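Local coordinates for protein ATP-dependent 6-phosphofructokinase isozyme 2 (Escherichia coli, PDB 3CQD) that catalyses the ATP-dependent phosphorylation of fructose 6-phosphate to fructose 1,6-bisphosphate, the committing step of glycolysis, as a magnesium-dependent homodimer of the PfkB kinase family, at residues N180-K185 with K217-V222; V252-S257 with A285-Q290. All coordinates share one frame; numbering follows the deposited sequence.

Contact 1: N180-K185 with K217-V222; sequences NIELVK and KAKRVV. With ATP (adenosine-5'-triphosphate), chain I.
Arg-220 lies alongside Glu-182 and points the same way. Its NH1 makes two hydrogen bonds to that residue. One is part of a salt bridge to OE2 of Glu-182, 2.8 Å from NH1 of Arg-220. The other runs from the same NH1 to the backbone O of Glu-182 at 2.9 Å, with that oxygen in the guanidinium plane. OE2 is tilted from this plane, and the carboxylate and guanidinium planes are 28° apart. A water joins Glu-182 OE2 to Arg-220 NH2. Glu-182 CG sits beside its own backbone N (chi1 -70°), and the bend at chi2 brings the carboxylate back to the arginine. The other carboxylate oxygen pairs with Arg-162 of strand 162-166.

The two backbones run parallel. Lys-219 N donates to Ile-181 O at 2.7 Å, and Val-222 N donates to Val-184 O at 2.9 Å. Leu-183 CD2 presses on Val-222 CG2 at 3.4 Å, tighter than usual for carbons. Val-184 CG1 touches both Ala-218 CB and Val-221 CG2. Val-184 also packs against Leu-172 and Leu-176 of helix 169-178. Beyond the last bridge, Lys-185 NZ hydrogen-bonds ATP O2B at 2.8 Å. Lys-185 is an ATP-binding residue, and its NZ also hydrogen-bonds Ser-224.

The carboxylate of Glu-182 thus has an arginine on each oxygen, which would probably keep it ionised, while the parallel backbone pairing leads Lys-185 to the phosphates.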
ATOM      1  N   ASN B 180     -32.461  10.994 -27.360  1.00 27.82           N
ATOM      2  CA  ASN B 180     -32.808  12.406 -27.198  1.00 27.69           C
ATOM      3  C   ASN B 180     -32.335  12.993 -25.880  1.00 26.18           C
ATOM      4  O   ASN B 180     -32.862  14.007 -25.420  1.00 26.72           O
ATOM      5  CB  ASN B 180     -34.315  12.611 -27.357  1.00 29.36           C
ATOM      6  CG  ASN B 180     -34.812  12.138 -28.693  1.00 32.60           C
ATOM      7  OD1 ASN B 180     -34.230  12.464 -29.729  1.00 35.24           O
ATOM      8  ND2 ASN B 180     -35.870  11.336 -28.683  1.00 34.50           N
ATOM      9  N   ILE B 181     -31.354  12.335 -25.268  1.00 24.16           N
ATOM     10  CA  ILE B 181     -30.707  12.855 -24.078  1.00 22.42           C
ATOM     11  C   ILE B 181     -30.009  14.125 -24.513  1.00 21.81           C
ATOM     12  O   ILE B 181     -29.376  14.164 -25.570  1.00 21.37           O
ATOM     13  CB  ILE B 181     -29.734  11.825 -23.431  1.00 21.67           C
ATOM     14  CG1 ILE B 181     -30.503  10.566 -23.000  1.00 21.53           C
ATOM     15  CG2 ILE B 181     -28.932  12.461 -22.263  1.00 21.06           C
ATOM     16  CD1 ILE B 181     -31.623  10.815 -21.992  1.00 21.65           C
ATOM     17  N   GLU B 182     -30.182  15.180 -23.730  1.00 21.06           N
ATOM     18  CA  GLU B 182     -29.612  16.466 -24.087  1.00 20.70           C
ATOM     19  C   GLU B 182     -28.098  16.425 -24.014  1.00 19.85           C
ATOM     20  O   GLU B 182     -27.407  16.976 -24.879  1.00 19.43           O
ATOM     21  CB  GLU B 182     -30.135  17.560 -23.157  1.00 21.04           C
ATOM     22  CG  GLU B 182     -31.603  17.885 -23.362  1.00 22.07           C
ATOM     23  CD  GLU B 182     -31.854  18.915 -24.444  1.00 23.66           C
ATOM     24  OE1 GLU B 182     -33.046  19.172 -24.717  1.00 26.02           O
ATOM     25  OE2 GLU B 182     -30.890  19.463 -25.028  1.00 24.29           O
ATOM     26  N   LEU B 183     -27.588  15.792 -22.958  1.00 18.94           N
ATOM     27  CA  LEU B 183     -26.156  15.764 -22.715  1.00 18.01           C
ATOM     28  C   LEU B 183     -25.850  14.540 -21.877  1.00 17.14           C
ATOM     29  O   LEU B 183     -26.562  14.226 -20.929  1.00 17.59           O
ATOM     30  CB  LEU B 183     -25.717  17.059 -22.009  1.00 18.47           C
ATOM     31  CG  LEU B 183     -24.280  17.481 -21.632  1.00 18.67           C
ATOM     32  CD1 LEU B 183     -23.900  17.059 -20.241  1.00 22.19           C
ATOM     33  CD2 LEU B 183     -23.224  17.064 -22.641  1.00 18.46           C
ATOM     34  N   VAL B 184     -24.813  13.820 -22.265  1.00 15.99           N
ATOM     35  CA  VAL B 184     -24.292  12.745 -21.447  1.00 15.06           C
ATOM     36  C   VAL B 184     -22.806  13.039 -21.293  1.00 14.32           C
ATOM     37  O   VAL B 184     -22.173  13.600 -22.222  1.00 14.27           O
ATOM     38  CB  VAL B 184     -24.586  11.368 -22.073  1.00 15.20           C
ATOM     39  CG1 VAL B 184     -23.892  11.213 -23.416  1.00 15.54           C
ATOM     40  CG2 VAL B 184     -24.217  10.257 -21.135  1.00 14.96           C
ATOM     41  N   LYS B 185     -22.274  12.722 -20.108  1.00 13.26           N
ATOM     42  CA  LYS B 185     -20.861  12.916 -19.828  1.00 12.73           C
ATOM     43  C   LYS B 185     -20.241  11.617 -19.371  1.00 12.34           C
ATOM     44  O   LYS B 185     -20.007  11.435 -18.179  1.00 12.45           O
ATOM     45  CB  LYS B 185     -20.597  13.998 -18.765  1.00 13.19           C
ATOM     46  CG  LYS B 185     -19.087  14.319 -18.614  1.00 11.42           C
ATOM     47  CD  LYS B 185     -18.684  14.708 -17.188  1.00 11.63           C
ATOM     48  CE  LYS B 185     -18.604  13.534 -16.205  1.00 10.53           C
ATOM     49  NZ  LYS B 185     -17.929  12.301 -16.731  1.00  9.98           N
ATOM     50  N   LYS B 217     -28.990   8.990 -29.586  1.00 21.81           N
ATOM     51  CA  LYS B 217     -29.040   8.675 -28.164  1.00 21.92           C
ATOM     52  C   LYS B 217     -28.878   9.934 -27.348  1.00 20.81           C
ATOM     53  O   LYS B 217     -29.584  10.142 -26.360  1.00 20.68           O
ATOM     54  CB  LYS B 217     -27.960   7.682 -27.766  1.00 21.85           C
ATOM     55  CG  LYS B 217     -28.282   6.261 -28.123  1.00 25.53           C
ATOM     56  CD  LYS B 217     -27.107   5.367 -27.763  1.00 27.71           C
ATOM     57  CE  LYS B 217     -27.293   3.993 -28.395  1.00 29.73           C
ATOM     58  NZ  LYS B 217     -28.518   3.324 -27.870  1.00 32.32           N
ATOM     59  N   ALA B 218     -27.946  10.784 -27.781  1.00 19.59           N
ATOM     60  CA  ALA B 218     -27.683  12.018 -27.083  1.00 18.98           C
ATOM     61  C   ALA B 218     -27.361  13.107 -28.086  1.00 18.74           C
ATOM     62  O   ALA B 218     -26.664  12.853 -29.061  1.00 19.33           O
ATOM     63  CB  ALA B 218     -26.531  11.831 -26.080  1.00 17.57           C
ATOM     64  N   LYS B 219     -27.877  14.307 -27.846  1.00 18.60           N
ATOM     65  CA  LYS B 219     -27.599  15.474 -28.682  1.00 19.75           C
ATOM     66  C   LYS B 219     -26.145  15.927 -28.532  1.00 18.78           C
ATOM     67  O   LYS B 219     -25.517  16.401 -29.494  1.00 18.56           O
ATOM     68  CB  LYS B 219     -28.550  16.623 -28.308  1.00 19.89           C
ATOM     69  CG  LYS B 219     -30.025  16.303 -28.514  1.00 21.99           C
ATOM     70  CD  LYS B 219     -30.911  17.408 -27.920  1.00 24.31           C
ATOM     71  CE  LYS B 219     -32.402  17.103 -28.085  1.00 30.00           C
ATOM     72  NZ  LYS B 219     -32.912  17.582 -29.410  1.00 36.35           N
ATOM     73  N   ARG B 220     -25.629  15.788 -27.311  1.00 17.61           N
ATOM     74  CA  ARG B 220     -24.299  16.258 -26.957  1.00 17.13           C
ATOM     75  C   ARG B 220     -23.663  15.191 -26.098  1.00 16.56           C
ATOM     76  O   ARG B 220     -24.260  14.708 -25.143  1.00 16.14           O
ATOM     77  CB  ARG B 220     -24.336  17.568 -26.170  1.00 17.23           C
ATOM     78  CG  ARG B 220     -25.160  18.688 -26.783  1.00 18.51           C
ATOM     79  CD  ARG B 220     -25.446  19.708 -25.702  1.00 21.07           C
ATOM     80  NE  ARG B 220     -26.338  20.763 -26.153  1.00 19.79           N
ATOM     81  CZ  ARG B 220     -27.659  20.652 -26.222  1.00 20.87           C
ATOM     82  NH1 ARG B 220     -28.262  19.509 -25.880  1.00 17.04           N
ATOM     83  NH2 ARG B 220     -28.378  21.691 -26.653  1.00 19.41           N
ATOM     84  N   VAL B 221     -22.456  14.812 -26.477  1.00 15.59           N
ATOM     85  CA  VAL B 221     -21.691  13.862 -25.711  1.00 14.82           C
ATOM     86  C   VAL B 221     -20.433  14.585 -25.308  1.00 14.51           C
ATOM     87  O   VAL B 221     -19.693  15.046 -26.159  1.00 15.38           O
ATOM     88  CB  VAL B 221     -21.345  12.608 -26.528  1.00 15.39           C
ATOM     89  CG1 VAL B 221     -20.351  11.711 -25.749  1.00 13.38           C
ATOM     90  CG2 VAL B 221     -22.610  11.818 -26.852  1.00 13.70           C
ATOM     91  N   VAL B 222     -20.220  14.723 -24.007  1.00 14.53           N
ATOM     92  CA  VAL B 222     -18.955  15.252 -23.518  1.00 14.33           C
ATOM     93  C   VAL B 222     -18.192  14.126 -22.851  1.00 14.10           C
ATOM     94  O   VAL B 222     -18.516  13.722 -21.733  1.00 14.38           O
ATOM     95  CB  VAL B 222     -19.144  16.466 -22.587  1.00 14.20           C
ATOM     96  CG1 VAL B 222     -17.768  17.016 -22.139  1.00 13.48           C
ATOM     97  CG2 VAL B 222     -19.908  17.572 -23.324  1.00 14.69           C
TER
HETATM   98  PG  ATP I 311     -15.684  11.430 -11.313  1.00 12.35           P
HETATM   99  O1G ATP I 311     -17.021  10.836 -11.634  1.00 11.03           O
HETATM  100  O2G ATP I 311     -15.727  12.578 -10.333  1.00 13.51           O
HETATM  101  O3G ATP I 311     -14.658  10.375 -11.047  1.00 12.50           O
HETATM  102  PB  ATP I 311     -15.227  11.520 -14.095  1.00 10.33           P
HETATM  103  O1B ATP I 311     -14.345  10.324 -14.149  1.00 10.08           O
HETATM  104  O2B ATP I 311     -16.693  11.283 -14.449  1.00 14.22           O
HETATM  105  O3B ATP I 311     -15.185  12.175 -12.641  1.00 11.37           O
HETATM  106  PA  ATP I 311     -13.126  13.188 -15.199  1.00 10.80           P
HETATM  107  O1A ATP I 311     -12.162  12.394 -14.380  1.00 10.11           O
HETATM  108  O2A ATP I 311     -12.891  13.241 -16.666  1.00 13.13           O
HETATM  109  O3A ATP I 311     -14.668  12.714 -14.995  1.00 12.02           O
HETATM  110  O5' ATP I 311     -13.264  14.636 -14.561  1.00 10.19           O
HETATM  111  C5' ATP I 311     -14.174  15.625 -15.067  1.00  8.41           C
HETATM  112  C4' ATP I 311     -13.292  16.832 -15.370  1.00  9.50           C
HETATM  113  O4' ATP I 311     -12.523  17.125 -14.197  1.00  9.28           O
HETATM  114  C3' ATP I 311     -12.219  16.629 -16.433  1.00  7.03           C
HETATM  115  O3' ATP I 311     -12.670  16.703 -17.780  1.00 10.30           O
HETATM  116  C2' ATP I 311     -11.242  17.726 -16.075  1.00 10.57           C
HETATM  117  O2' ATP I 311     -11.702  19.024 -16.445  1.00 11.38           O
HETATM  118  C1' ATP I 311     -11.275  17.707 -14.554  1.00 10.04           C
HETATM  119  N9  ATP I 311     -10.211  16.810 -14.091  1.00 11.45           N
HETATM  120  C8  ATP I 311     -10.365  15.546 -13.693  1.00 12.04           C
HETATM  121  N7  ATP I 311      -9.197  14.999 -13.339  1.00 10.83           N
HETATM  122  C5  ATP I 311      -8.273  15.933 -13.506  1.00 12.53           C
HETATM  123  C6  ATP I 311      -6.831  15.987 -13.317  1.00 10.94           C
HETATM  124  N6  ATP I 311      -6.185  14.893 -12.848  1.00 12.07           N
HETATM  125  N1  ATP I 311      -6.235  17.163 -13.589  1.00 11.85           N
HETATM  126  C2  ATP I 311      -6.900  18.238 -14.054  1.00 12.27           C
HETATM  127  N3  ATP I 311      -8.224  18.248 -14.272  1.00 12.48           N
HETATM  128  C4  ATP I 311      -8.935  17.138 -14.001  1.00 12.28           C
HETATM  129  O   HOH W   1     -31.072  21.240 -27.742  1.00 29.66           O

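Contact 2: V252-S257 with A285-Q290; sequences VGAGDS and AATLNQ. With ATP (adenosine-5'-triphosphate), chain I.
The backbones come closest at Ala-254 and Ala-286, where the start of helix 254-267 meets the last part of helix 272-287 with CA atoms 5.2 Å apart. No direct hydrogen bond crosses. The Ala-286 methyl carries most of the contact. Its CB meets Ser-257 OG at 3.5 Å and lies 3.7 Å from Gly-253 O. Ser-257 OG sits beside its own backbone N (chi1 -67°), which turns it back to Gly-253 O, 2.6 Å from OG. Ser-257 N donates to the same oxygen from the opposite face. With an alanine here instead of Ser-257, Gly-253 O would probably lose one of its two hydrogen bonds, and a small gap would be likely to open beside the Ala-286 methyl.

Val-252 and Ala-286 are potassium-binding residues. A water lies 2.6 Å from Val-252 O and 2.6 Å from Ala-286 O. It cannot give a proton to every oxygen around it, consistent with a place made for a cation.

Gly-255 N donates to ATP O2G at 2.9 Å. This helix start is consistent with the anion hole at the GAGD motif of PfkB kinases, and Asp-256 is probably catalytic. Thr-287 CG2 packs on the adenine, 3.4 Å from C4 of ATP.

Helix 297-307 covers Ala-285, strand 102-107 packs on Val-252, and helix 40-50 meets Asp-256.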
ATOM      1  N   VAL B 252     -11.752  13.971  -6.544  1.00 18.66           N
ATOM      2  CA  VAL B 252     -13.077  13.887  -5.958  1.00 18.34           C
ATOM      3  C   VAL B 252     -13.935  15.059  -6.416  1.00 17.63           C
ATOM      4  O   VAL B 252     -13.548  16.224  -6.293  1.00 18.32           O
ATOM      5  CB  VAL B 252     -13.028  13.805  -4.429  1.00 19.71           C
ATOM      6  CG1 VAL B 252     -14.421  13.549  -3.873  1.00 20.24           C
ATOM      7  CG2 VAL B 252     -12.053  12.696  -3.993  1.00 21.01           C
ATOM      8  N   GLY B 253     -15.094  14.732  -6.975  1.00 16.41           N
ATOM      9  CA  GLY B 253     -16.060  15.726  -7.367  1.00 16.00           C
ATOM     10  C   GLY B 253     -15.804  16.366  -8.707  1.00 14.29           C
ATOM     11  O   GLY B 253     -16.548  17.250  -9.112  1.00 14.66           O
ATOM     12  N   ALA B 254     -14.749  15.923  -9.399  1.00 14.50           N
ATOM     13  CA  ALA B 254     -14.413  16.433 -10.715  1.00 13.24           C
ATOM     14  C   ALA B 254     -15.590  16.276 -11.694  1.00 13.01           C
ATOM     15  O   ALA B 254     -16.005  17.244 -12.354  1.00 12.09           O
ATOM     16  CB  ALA B 254     -13.168  15.749 -11.254  1.00 12.60           C
ATOM     17  N   GLY B 255     -16.094  15.052 -11.795  1.00 12.65           N
ATOM     18  CA  GLY B 255     -17.109  14.718 -12.798  1.00 12.33           C
ATOM     19  C   GLY B 255     -18.422  15.430 -12.518  1.00 12.48           C
ATOM     20  O   GLY B 255     -19.045  15.966 -13.417  1.00 12.18           O
ATOM     21  N   ASP B 256     -18.854  15.414 -11.263  1.00 13.04           N
ATOM     22  CA  ASP B 256     -20.097  16.098 -10.887  1.00 14.13           C
ATOM     23  C   ASP B 256     -19.989  17.587 -11.073  1.00 13.66           C
ATOM     24  O   ASP B 256     -20.954  18.228 -11.500  1.00 13.53           O
ATOM     25  CB  ASP B 256     -20.464  15.785  -9.447  1.00 14.78           C
ATOM     26  CG  ASP B 256     -20.836  14.340  -9.265  1.00 14.99           C
ATOM     27  OD1 ASP B 256     -20.591  13.803  -8.170  1.00 16.48           O
ATOM     28  OD2 ASP B 256     -21.345  13.736 -10.235  1.00 15.56           O
ATOM     29  N   SER B 257     -18.815  18.130 -10.739  1.00 13.51           N
ATOM     30  CA  SER B 257     -18.559  19.562 -10.892  1.00 13.40           C
ATOM     31  C   SER B 257     -18.662  19.975 -12.349  1.00 13.06           C
ATOM     32  O   SER B 257     -19.300  20.971 -12.675  1.00 13.25           O
ATOM     33  CB  SER B 257     -17.186  19.959 -10.333  1.00 12.38           C
ATOM     34  OG  SER B 257     -17.157  19.792  -8.928  1.00 13.18           O
ATOM     35  N   ALA B 285     -11.299  22.822 -11.441  1.00 12.72           N
ATOM     36  CA  ALA B 285     -11.396  23.578 -10.179  1.00 14.10           C
ATOM     37  C   ALA B 285     -11.534  22.627  -8.998  1.00 14.53           C
ATOM     38  O   ALA B 285     -10.855  22.800  -7.982  1.00 15.34           O
ATOM     39  CB  ALA B 285     -12.543  24.570 -10.206  1.00 14.16           C
ATOM     40  N   ALA B 286     -12.394  21.616  -9.156  1.00 13.78           N
ATOM     41  CA  ALA B 286     -12.621  20.585  -8.137  1.00 15.15           C
ATOM     42  C   ALA B 286     -11.351  19.846  -7.740  1.00 16.19           C
ATOM     43  O   ALA B 286     -11.194  19.478  -6.596  1.00 17.71           O
ATOM     44  CB  ALA B 286     -13.695  19.590  -8.589  1.00 13.76           C
ATOM     45  N   THR B 287     -10.452  19.631  -8.695  1.00 17.30           N
ATOM     46  CA  THR B 287      -9.231  18.881  -8.454  1.00 18.62           C
ATOM     47  C   THR B 287      -8.191  19.657  -7.650  1.00 21.01           C
ATOM     48  O   THR B 287      -7.214  19.077  -7.189  1.00 22.09           O
ATOM     49  CB  THR B 287      -8.535  18.467  -9.757  1.00 18.69           C
ATOM     50  OG1 THR B 287      -7.959  19.627 -10.365  1.00 18.94           O
ATOM     51  CG2 THR B 287      -9.502  17.791 -10.700  1.00 15.54           C
ATOM     52  N   LEU B 288      -8.396  20.959  -7.492  1.00 22.13           N
ATOM     53  CA  LEU B 288      -7.407  21.794  -6.824  1.00 25.48           C
ATOM     54  C   LEU B 288      -7.282  21.490  -5.327  1.00 28.25           C
ATOM     55  O   LEU B 288      -6.233  21.715  -4.752  1.00 30.53           O
ATOM     56  CB  LEU B 288      -7.684  23.281  -7.058  1.00 25.13           C
ATOM     57  CG  LEU B 288      -7.817  23.734  -8.519  1.00 24.78           C
ATOM     58  CD1 LEU B 288      -8.089  25.212  -8.580  1.00 26.37           C
ATOM     59  CD2 LEU B 288      -6.580  23.376  -9.344  1.00 27.35           C
ATOM     60  N   ASN B 289      -8.345  20.967  -4.722  1.00 29.60           N
ATOM     61  CA  ASN B 289      -8.369  20.661  -3.281  1.00 32.83           C
ATOM     62  C   ASN B 289      -8.762  19.229  -2.990  1.00 33.05           C
ATOM     63  O   ASN B 289      -9.578  18.659  -3.715  1.00 31.27           O
ATOM     64  CB  ASN B 289      -9.384  21.559  -2.567  1.00 33.52           C
ATOM     65  CG  ASN B 289      -8.981  23.015  -2.574  1.00 36.53           C
ATOM     66  OD1 ASN B 289      -8.049  23.415  -1.869  1.00 40.65           O
ATOM     67  ND2 ASN B 289      -9.697  23.825  -3.353  1.00 36.28           N
ATOM     68  N   GLN B 290      -8.216  18.667  -1.906  1.00 35.53           N
ATOM     69  CA  GLN B 290      -8.751  17.417  -1.339  1.00 36.45           C
ATOM     70  C   GLN B 290     -10.102  17.694  -0.637  1.00 36.70           C
ATOM     71  O   GLN B 290     -10.500  18.852  -0.487  1.00 36.68           O
ATOM     72  CB  GLN B 290      -7.734  16.735  -0.410  1.00 38.82           C
ATOM     73  CG  GLN B 290      -6.575  16.031  -1.144  1.00 38.60           C
ATOM     74  CD  GLN B 290      -5.728  15.140  -0.230  1.00 41.97           C
ATOM     75  OE1 GLN B 290      -5.310  15.553   0.855  1.00 43.86           O
ATOM     76  NE2 GLN B 290      -5.464  13.912  -0.678  1.00 41.46           N
TER
HETATM   77  PG  ATP I 311     -15.684  11.430 -11.313  1.00 12.35           P
HETATM   78  O1G ATP I 311     -17.021  10.836 -11.634  1.00 11.03           O
HETATM   79  O2G ATP I 311     -15.727  12.578 -10.333  1.00 13.51           O
HETATM   80  O3G ATP I 311     -14.658  10.375 -11.047  1.00 12.50           O
HETATM   81  PB  ATP I 311     -15.227  11.520 -14.095  1.00 10.33           P
HETATM   82  O1B ATP I 311     -14.345  10.324 -14.149  1.00 10.08           O
HETATM   83  O2B ATP I 311     -16.693  11.283 -14.449  1.00 14.22           O
HETATM   84  O3B ATP I 311     -15.185  12.175 -12.641  1.00 11.37           O
HETATM   85  PA  ATP I 311     -13.126  13.188 -15.199  1.00 10.80           P
HETATM   86  O1A ATP I 311     -12.162  12.394 -14.380  1.00 10.11           O
HETATM   87  O2A ATP I 311     -12.891  13.241 -16.666  1.00 13.13           O
HETATM   88  O3A ATP I 311     -14.668  12.714 -14.995  1.00 12.02           O
HETATM   89  O5' ATP I 311     -13.264  14.636 -14.561  1.00 10.19           O
HETATM   90  C5' ATP I 311     -14.174  15.625 -15.067  1.00  8.41           C
HETATM   91  C4' ATP I 311     -13.292  16.832 -15.370  1.00  9.50           C
HETATM   92  O4' ATP I 311     -12.523  17.125 -14.197  1.00  9.28           O
HETATM   93  C3' ATP I 311     -12.219  16.629 -16.433  1.00  7.03           C
HETATM   94  O3' ATP I 311     -12.670  16.703 -17.780  1.00 10.30           O
HETATM   95  C2' ATP I 311     -11.242  17.726 -16.075  1.00 10.57           C
HETATM   96  O2' ATP I 311     -11.702  19.024 -16.445  1.00 11.38           O
HETATM   97  C1' ATP I 311     -11.275  17.707 -14.554  1.00 10.04           C
HETATM   98  N9  ATP I 311     -10.211  16.810 -14.091  1.00 11.45           N
HETATM   99  C8  ATP I 311     -10.365  15.546 -13.693  1.00 12.04           C
HETATM  100  N7  ATP I 311      -9.197  14.999 -13.339  1.00 10.83           N
HETATM  101  C5  ATP I 311      -8.273  15.933 -13.506  1.00 12.53           C
HETATM  102  C6  ATP I 311      -6.831  15.987 -13.317  1.00 10.94           C
HETATM  103  N6  ATP I 311      -6.185  14.893 -12.848  1.00 12.07           N
HETATM  104  N1  ATP I 311      -6.235  17.163 -13.589  1.00 11.85           N
HETATM  105  C2  ATP I 311      -6.900  18.238 -14.054  1.00 12.27           C
HETATM  106  N3  ATP I 311      -8.224  18.248 -14.272  1.00 12.48           N
HETATM  107  C4  ATP I 311      -8.935  17.138 -14.001  1.00 12.28           C
HETATM  108  O   HOH W   2     -11.371  17.224  -5.319  1.00 36.70           O

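How the contacts relate
The contacts follow one another along the chain, with neither nesting nor crossing. Contact 1 closes a loop of 31 residues that holds helices 188-195 and 204-214. It is a beta-alpha-beta crossover, and it joins strand 183-184, the last of the parallel sheet, to the start of strand 221-224 by isolated bridges. The chain then passes through strands 230-233 and 238-241 to contact 2. That contact closes a helical hairpin, bringing the start of helix 254-267 back to the last part of helix 272-287. The centres of the two contacts are about 22 Å apart, but Lys-185 CE packs on Gly-255 O at 3.7 Å. Both contacts bind the same ATP, which also hydrogen-bonds Lys-27 of the second subunit.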